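Local structure of magnesium and cobalt efflux protein CorC (Neisseria meningitidis serogroup B, 3OI8) at residues E19-D22 with A23-L27; S36-E39 with V40-M44; I87-A90 with K91-L94; T122-L125 with K126-E130. The protein probably takes part in magnesium and cobalt ion transport, and in this fragment binds adenosine through its pair of CBS domains. All coordinates share one frame; numbering follows the deposited sequence.

Contact 1: E19-D22 with A23-L27; sequences EVFD and ADTLL
Asp22 OD1 takes two bonds from Thr25. Thr25 N lies 3.0 Å from Asp22 OD1 and meets it nearly along the C-O axis. Thr25 OG1 donates to the same oxygen, also at 3.0 Å, from the other face of the carboxylate plane. Two donors on opposite faces should fix the rotation of the carboxylate. The torsion helps: with chi1 at 74°, Asp22 CG sits between its backbone N and carbonyl carbon, and the carboxylate turns forward over the first turn. Asp22 is thus the N-cap of helix 23-35, and Asp22 O accepts the first regular helical bond, from Leu26 N. A Schellman motif with Glu19 at positive phi closes helix 5-17, so 19-22 is the turn of a helical hairpin in the N-terminal region. The tight side lies beneath the cap. Phe21 is buried there, its ring flanked obliquely by Thr25 CG2, with 3.9 Å from Phe21 CD2 to that methyl. Leu26 CB meets the ring edge in its plane, 3.9 Å from Phe21 CE2. Ala15 of helix 5-17 and Leu33 of the second subunit add to this packing. The solvent side is looser, with Asp22 and Ala23 exposed.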
# COMPACT_ATOMS: atom_id res chain seq x y z
N GLU A 19 28.22 -5.98 -14.61
CA GLU A 19 26.97 -6.30 -15.29
C GLU A 19 26.24 -7.56 -14.77
O GLU A 19 25.45 -8.17 -15.50
CB GLU A 19 27.17 -6.37 -16.81
CG GLU A 19 27.56 -5.02 -17.41
CD GLU A 19 27.71 -5.05 -18.93
OE1 GLU A 19 27.98 -6.13 -19.49
OE2 GLU A 19 27.55 -3.98 -19.55
N VAL A 20 26.48 -7.92 -13.52
CA VAL A 20 25.73 -9.00 -12.87
C VAL A 20 24.24 -8.67 -12.75
O VAL A 20 23.39 -9.56 -12.75
CB VAL A 20 26.28 -9.31 -11.47
CG1 VAL A 20 25.44 -10.39 -10.80
CG2 VAL A 20 27.74 -9.72 -11.55
N PHE A 21 23.93 -7.37 -12.64
CA PHE A 21 22.55 -6.89 -12.71
C PHE A 21 22.59 -5.42 -13.15
O PHE A 21 23.66 -4.82 -13.19
CB PHE A 21 21.81 -7.06 -11.37
CG PHE A 21 22.59 -6.59 -10.17
CD1 PHE A 21 23.18 -7.50 -9.29
CD2 PHE A 21 22.73 -5.24 -9.90
CE1 PHE A 21 23.91 -7.06 -8.17
CE2 PHE A 21 23.46 -4.80 -8.78
CZ PHE A 21 24.04 -5.72 -7.92
N ASP A 22 21.44 -4.84 -13.48
CA ASP A 22 21.43 -3.53 -14.13
C ASP A 22 21.28 -2.35 -13.18
O ASP A 22 21.08 -2.52 -11.98
CB ASP A 22 20.37 -3.48 -15.25
CG ASP A 22 18.95 -3.39 -14.71
OD1 ASP A 22 18.75 -3.47 -13.48
OD2 ASP A 22 18.02 -3.24 -15.53
N ALA A 23 21.37 -1.14 -13.73
CA ALA A 23 21.32 0.07 -12.92
C ALA A 23 20.09 0.13 -12.02
O ALA A 23 20.20 0.45 -10.84
CB ALA A 23 21.38 1.31 -13.82
N ASP A 24 18.92 -0.19 -12.57
CA ASP A 24 17.69 -0.17 -11.79
C ASP A 24 17.72 -1.13 -10.60
O ASP A 24 17.26 -0.78 -9.51
CB ASP A 24 16.48 -0.48 -12.68
CG ASP A 24 16.18 0.63 -13.66
OD1 ASP A 24 16.89 1.66 -13.63
OD2 ASP A 24 15.23 0.48 -14.46
N THR A 25 18.24 -2.33 -10.80
CA THR A 25 18.32 -3.30 -9.72
C THR A 25 19.24 -2.77 -8.64
O THR A 25 18.96 -2.88 -7.44
CB THR A 25 18.83 -4.66 -10.24
OG1 THR A 25 17.90 -5.17 -11.19
CG2 THR A 25 18.96 -5.66 -9.11
N LEU A 26 20.35 -2.18 -9.07
CA LEU A 26 21.31 -1.62 -8.13
C LEU A 26 20.66 -0.58 -7.25
O LEU A 26 20.93 -0.52 -6.05
CB LEU A 26 22.50 -1.00 -8.87
CG LEU A 26 23.49 -0.27 -7.95
CD1 LEU A 26 24.13 -1.25 -6.97
CD2 LEU A 26 24.56 0.47 -8.76
N LEU A 27 19.82 0.25 -7.85
CA LEU A 27 19.17 1.31 -7.09
C LEU A 27 18.19 0.69 -6.12
O LEU A 27 18.00 1.19 -5.01
CB LEU A 27 18.46 2.30 -8.01
CG LEU A 27 19.38 3.30 -8.73
CD1 LEU A 27 18.58 4.25 -9.60
CD2 LEU A 27 20.21 4.06 -7.70

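Contact 2: S36-E39 with V40-M44; sequences SDLE and VRDAM
Two hydrogen bonds tie Glu39 to Asp42. Glu39 N donates to Asp42 OD2 at 2.8 Å, and the bond is nearly straight, with an N-H...O angle of 171°. It uses the anti lone pair of OD2, on the side away from OD1. The second bond runs the other way along the chain, from Asp42 N to Glu39 O. Asp42 CG lies anti to its own carbonyl carbon (chi1 -57°), which carries the carboxylate back to the start of the turn. The two bonds close one helical turn over 39-42, although 40-42 lack the regular bonds of a helix. This turn links helix 23-35 to strand 45-46. It is also stitched to the second CBS domain: Leu38 and Val40 make backbone bonds to Leu121 and Lys119.

The charged contact lies on the outer side. Glu39 OE1 forms a salt bridge with Arg41 NH1 at 2.8 Å. The two side chains lie side by side and point the same way. The carboxylate reaches the guanidinium at its edge, the planes 31° apart. Arg41 NE has a second partner, Glu117, so the guanidinium is held by two acids.

The van der Waals contact is slight. Leu38 CD2 lies 4.1 Å from Asp42 CB and 4.0 Å from Asp42 OD2, so the leucine flanks the aspartate. Val40 is buried and packs on Leu124 and Val138.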
# COMPACT_ATOMS: atom_id res chain seq x y z
N SER A 36 16.98 -0.30 5.78
CA SER A 36 17.29 -1.17 6.91
C SER A 36 17.82 -0.38 8.10
O SER A 36 17.89 -0.90 9.22
CB SER A 36 18.34 -2.22 6.51
OG SER A 36 19.63 -1.63 6.47
N ASP A 37 18.21 0.86 7.86
CA ASP A 37 18.72 1.71 8.93
C ASP A 37 17.63 2.54 9.60
O ASP A 37 17.88 3.24 10.58
CB ASP A 37 19.82 2.64 8.39
CG ASP A 37 20.39 3.53 9.47
OD1 ASP A 37 20.83 2.99 10.51
OD2 ASP A 37 20.39 4.77 9.28
N LEU A 38 16.40 2.45 9.08
CA LEU A 38 15.36 3.36 9.51
C LEU A 38 14.45 2.76 10.58
O LEU A 38 14.24 1.54 10.63
CB LEU A 38 14.51 3.78 8.31
CG LEU A 38 15.17 4.47 7.12
CD1 LEU A 38 14.12 4.66 6.03
CD2 LEU A 38 15.78 5.80 7.52
N GLU A 39 13.91 3.64 11.41
CA GLU A 39 12.99 3.23 12.45
C GLU A 39 11.64 3.93 12.26
O GLU A 39 11.53 4.87 11.47
CB GLU A 39 13.57 3.56 13.83
CG GLU A 39 14.96 2.98 14.06
CD GLU A 39 15.49 3.25 15.46
OE1 GLU A 39 15.35 4.39 15.95
OE2 GLU A 39 16.05 2.31 16.08
N VAL A 40 10.64 3.48 13.00
CA VAL A 40 9.32 4.11 12.97
C VAL A 40 9.44 5.62 13.10
O VAL A 40 8.79 6.36 12.37
CB VAL A 40 8.40 3.54 14.07
CG1 VAL A 40 7.17 4.42 14.25
CG2 VAL A 40 8.00 2.11 13.73
N ARG A 41 10.30 6.08 14.01
CA ARG A 41 10.59 7.50 14.20
C ARG A 41 10.76 8.26 12.90
O ARG A 41 10.34 9.41 12.77
CB ARG A 41 11.91 7.68 14.97
CG ARG A 41 11.82 7.47 16.44
CD ARG A 41 12.98 8.16 17.14
NE ARG A 41 13.04 7.75 18.54
CZ ARG A 41 13.62 6.62 18.94
NH1 ARG A 41 14.17 5.82 18.04
NH2 ARG A 41 13.64 6.29 20.22
N ASP A 42 11.44 7.62 11.95
CA ASP A 42 11.85 8.30 10.73
C ASP A 42 10.73 8.47 9.69
O ASP A 42 10.88 9.23 8.74
CB ASP A 42 13.05 7.55 10.10
CG ASP A 42 14.23 7.43 11.07
OD1 ASP A 42 14.74 8.48 11.54
OD2 ASP A 42 14.66 6.29 11.37
N ALA A 43 9.61 7.78 9.88
CA ALA A 43 8.55 7.77 8.87
C ALA A 43 7.19 8.18 9.41
O ALA A 43 6.23 8.32 8.66
CB ALA A 43 8.43 6.38 8.20
N MSE A 44 7.11 8.37 10.72
CA MSE A 44 5.83 8.64 11.36
C MSE A 44 5.32 10.07 11.16
O MSE A 44 6.09 10.99 10.88
CB MSE A 44 5.89 8.32 12.85
CG MSE A 44 6.82 9.23 13.62
SE MSE A 44 6.60 8.97 15.54
CE MSE A 44 8.26 9.79 16.13

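Contact 3: I87-A90 with K91-L94; sequences ILHA and KDLL
At His89 the backbone leaves strand 84-89 and winds directly into a 3-10 turn, in which Asp92 N donates to His89 O (2.8 Å) and Leu93 N to Ala90 O (3.1 Å). Both are i to i+3 bonds. This is the junction of strand 84-89 with a 3-10 segment, in the first CBS domain. It lies near the adenosine site, where the His89 side chain packs on Arg73, a residue that binds adenosine.

The side chains of His89 and Asp92 lie side by side and point the same way, with ring and carboxylate planes only 18° apart. They come closest between His89 CB and Asp92 OD2, at 3.6 Å. Asp92 CG is anti to its carbonyl carbon (chi1 -73°), which swings the carboxylate back beside the strand. Its strongest partner lies elsewhere: OD2 forms a salt bridge with Arg110, which probably favours the charged form of the acid.

The apolar contact is between Leu88 and Leu93. Their side chains cross at about a right angle, and Leu88 CD2 lies 4.0 Å from Leu93 CG. At the dimer interface Leu94 meets Leu94 of the second subunit, and Lys91 reaches across as well, its NZ donating to Ala70 O of that subunit.

One water joins strand and turn: it accepts from His89 N at 2.9 Å and donates to Asp92 OD2 at 2.5 Å.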
# COMPACT_ATOMS: atom_id res chain seq x y z
N ILE A 87 -9.20 2.38 14.98
CA ILE A 87 -8.97 2.92 13.65
C ILE A 87 -10.27 2.78 12.85
O ILE A 87 -10.89 1.73 12.86
CB ILE A 87 -7.87 2.13 12.90
CG1 ILE A 87 -6.61 1.95 13.75
CG2 ILE A 87 -7.54 2.79 11.56
CD1 ILE A 87 -5.93 3.24 14.16
N LEU A 88 -10.67 3.86 12.18
CA LEU A 88 -11.76 3.79 11.22
C LEU A 88 -11.16 3.82 9.83
O LEU A 88 -10.34 4.68 9.54
CB LEU A 88 -12.70 4.98 11.33
CG LEU A 88 -13.65 4.98 10.12
CD1 LEU A 88 -14.80 4.00 10.29
CD2 LEU A 88 -14.18 6.37 9.78
N HIS A 89 -11.60 2.88 9.00
CA HIS A 89 -11.28 2.82 7.57
C HIS A 89 -12.39 3.51 6.80
O HIS A 89 -13.56 3.13 6.92
CB HIS A 89 -11.18 1.37 7.13
CG HIS A 89 -10.03 0.64 7.76
ND1 HIS A 89 -9.20 -0.20 7.05
CD2 HIS A 89 -9.54 0.68 9.02
CE1 HIS A 89 -8.26 -0.67 7.86
NE2 HIS A 89 -8.45 -0.15 9.06
N ALA A 90 -12.03 4.53 6.02
CA ALA A 90 -13.01 5.35 5.32
C ALA A 90 -14.09 4.51 4.61
O ALA A 90 -15.28 4.84 4.64
CB ALA A 90 -12.30 6.25 4.29
N LYS A 91 -13.67 3.43 3.97
CA LYS A 91 -14.61 2.66 3.17
C LYS A 91 -15.56 1.80 4.00
O LYS A 91 -16.51 1.24 3.46
CB LYS A 91 -13.88 1.80 2.13
CG LYS A 91 -13.01 0.69 2.69
CD LYS A 91 -12.28 -0.01 1.53
CE LYS A 91 -11.24 -1.02 2.01
NZ LYS A 91 -11.85 -2.26 2.57
N ASP A 92 -15.31 1.68 5.30
CA ASP A 92 -16.26 0.99 6.17
C ASP A 92 -17.50 1.85 6.39
O ASP A 92 -18.56 1.34 6.75
CB ASP A 92 -15.59 0.57 7.50
CG ASP A 92 -14.64 -0.61 7.31
OD1 ASP A 92 -14.78 -1.31 6.27
OD2 ASP A 92 -13.76 -0.85 8.17
N LEU A 93 -17.37 3.16 6.15
CA LEU A 93 -18.50 4.06 6.26
C LEU A 93 -19.60 3.75 5.22
O LEU A 93 -20.76 4.09 5.41
CB LEU A 93 -18.06 5.52 6.11
CG LEU A 93 -17.31 6.17 7.28
CD1 LEU A 93 -16.81 7.54 6.85
CD2 LEU A 93 -18.24 6.30 8.49
N LEU A 94 -19.22 3.10 4.13
CA LEU A 94 -20.17 2.84 3.05
C LEU A 94 -21.24 1.85 3.50
O LEU A 94 -22.28 1.71 2.86
CB LEU A 94 -19.45 2.28 1.82
CG LEU A 94 -18.49 3.22 1.10
CD1 LEU A 94 -17.77 2.45 0.01
CD2 LEU A 94 -19.23 4.42 0.52
O HOH W 1 -13.28 0.74 10.03

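Contact 4: T122-L125 with K126-E130; sequences TALL and KEFRE
Phe128 N donates to Leu124 O at 2.8 Å, the shortest bond between 122-125 and 126-130. Three more i to i+4 bonds join the segments, from Lys126 N, Glu127 N and Arg129 N to the carbonyls of Thr122, Ala123 and Leu125. The turns are regular alpha-helix.

Leu124 and Phe128 carry the buried side. Leu124 CD1 sits over one face of the phenyl ring, 4.1 Å from its centroid, in a CH-pi contact shifted toward the rim. Leu124 CG comes closer to the ring atom Phe128 CE2, at 3.5 Å. With CG anti to the backbone N (chi1 -174°), Leu124 extends its branch up the helix to meet the ring.

Leu125 and Arg129 cross obliquely. Only the aliphatic part of the arginine is used, with Leu125 CD1 at 4.0 Å from Arg129 CD. On another side, the Glu127 carboxylate lies near Ala123, with 4.2 Å from Ala123 CB to Glu127 OE2. That oxygen is paired with Lys119 in a salt bridge.

Helix 121-130 is the crossover of a beta-alpha-beta unit between strands 114-116 and 135-139, in the second CBS domain. Leu125 and Phe128 pack on Phe151 and Ile154 of helix 151-154. Lys126 forms a salt bridge with Asp24 of the second subunit, in the first turn of its helix 23-35.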
# COMPACT_ATOMS: atom_id res chain seq x y z
N THR A 122 11.87 -2.26 8.71
CA THR A 122 11.82 -3.60 8.12
C THR A 122 10.88 -4.53 8.90
O THR A 122 10.12 -5.28 8.31
CB THR A 122 13.21 -4.27 8.03
OG1 THR A 122 13.84 -4.20 9.32
CG2 THR A 122 14.08 -3.56 7.00
N ALA A 123 10.94 -4.46 10.23
CA ALA A 123 10.00 -5.25 11.05
C ALA A 123 8.57 -4.75 10.87
O ALA A 123 7.62 -5.53 10.79
CB ALA A 123 10.38 -5.20 12.53
N LEU A 124 8.41 -3.43 10.86
CA LEU A 124 7.07 -2.87 10.68
C LEU A 124 6.51 -3.31 9.34
O LEU A 124 5.35 -3.73 9.25
CB LEU A 124 7.10 -1.34 10.76
CG LEU A 124 5.73 -0.65 10.74
CD1 LEU A 124 4.82 -1.15 11.86
CD2 LEU A 124 5.93 0.84 10.85
N LEU A 125 7.34 -3.24 8.30
CA LEU A 125 6.86 -3.59 6.96
C LEU A 125 6.40 -5.04 6.92
O LEU A 125 5.37 -5.35 6.33
CB LEU A 125 7.92 -3.32 5.90
CG LEU A 125 7.59 -3.86 4.51
CD1 LEU A 125 6.24 -3.32 4.03
CD2 LEU A 125 8.68 -3.49 3.54
N LYS A 126 7.16 -5.92 7.57
CA LYS A 126 6.83 -7.33 7.58
C LYS A 126 5.50 -7.55 8.29
O LYS A 126 4.64 -8.29 7.80
CB LYS A 126 7.92 -8.15 8.26
CG LYS A 126 7.64 -9.65 8.26
CD LYS A 126 8.90 -10.49 8.47
CE LYS A 126 9.20 -10.72 9.95
NZ LYS A 126 9.61 -9.48 10.66
N GLU A 127 5.34 -6.90 9.43
CA GLU A 127 4.08 -6.98 10.18
C GLU A 127 2.86 -6.37 9.46
O GLU A 127 1.77 -6.93 9.51
CB GLU A 127 4.26 -6.41 11.59
CG GLU A 127 5.15 -7.30 12.44
CD GLU A 127 5.68 -6.62 13.68
OE1 GLU A 127 4.94 -5.81 14.29
OE2 GLU A 127 6.84 -6.88 14.04
N PHE A 128 3.06 -5.25 8.77
CA PHE A 128 1.99 -4.70 7.94
C PHE A 128 1.56 -5.71 6.89
O PHE A 128 0.37 -5.90 6.65
CB PHE A 128 2.43 -3.42 7.23
CG PHE A 128 2.28 -2.17 8.07
CD1 PHE A 128 1.27 -2.06 9.01
CD2 PHE A 128 3.12 -1.09 7.88
CE1 PHE A 128 1.12 -0.90 9.76
CE2 PHE A 128 2.98 0.08 8.62
CZ PHE A 128 1.98 0.17 9.56
N ARG A 129 2.54 -6.35 6.24
CA ARG A 129 2.24 -7.28 5.15
C ARG A 129 1.52 -8.52 5.68
O ARG A 129 0.58 -9.01 5.07
CB ARG A 129 3.50 -7.65 4.35
CG ARG A 129 3.92 -6.58 3.33
CD ARG A 129 5.24 -6.90 2.62
NE ARG A 129 5.12 -7.97 1.62
CZ ARG A 129 6.14 -8.71 1.18
NH1 ARG A 129 7.36 -8.51 1.66
NH2 ARG A 129 5.93 -9.65 0.27
N GLU A 130 1.94 -8.99 6.85
CA GLU A 130 1.32 -10.15 7.47
C GLU A 130 -0.11 -9.88 7.97
O GLU A 130 -1.04 -10.59 7.59
CB GLU A 130 2.18 -10.68 8.62
CG GLU A 130 3.49 -11.32 8.16
CD GLU A 130 4.35 -11.79 9.32
OE1 GLU A 130 4.00 -11.50 10.49
OE2 GLU A 130 5.39 -12.43 9.06

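The contacts follow one another along the chain. Contact 1 lies in the N-terminal helical hairpin, and contact 2 follows the far end of the same helix, 23-35, with centres about 25 Å apart. Contacts 2 and 4 touch: Val40 CG2 lies 3.8 Å from Leu124 CD2, so the loop between helix 23-35 and strand 45-46 rests on helix 121-130 of the second CBS domain. Contact 3 stands in the first CBS domain, about 41 Å between centres from contact 1 and across the chain's centre from it. All four contacts reach the second subunit, contact 2 through Ser36. Helix 23-35 of one copy reaches helix 121-130 of the other, so the hairpin probably contributes to the dimer interface.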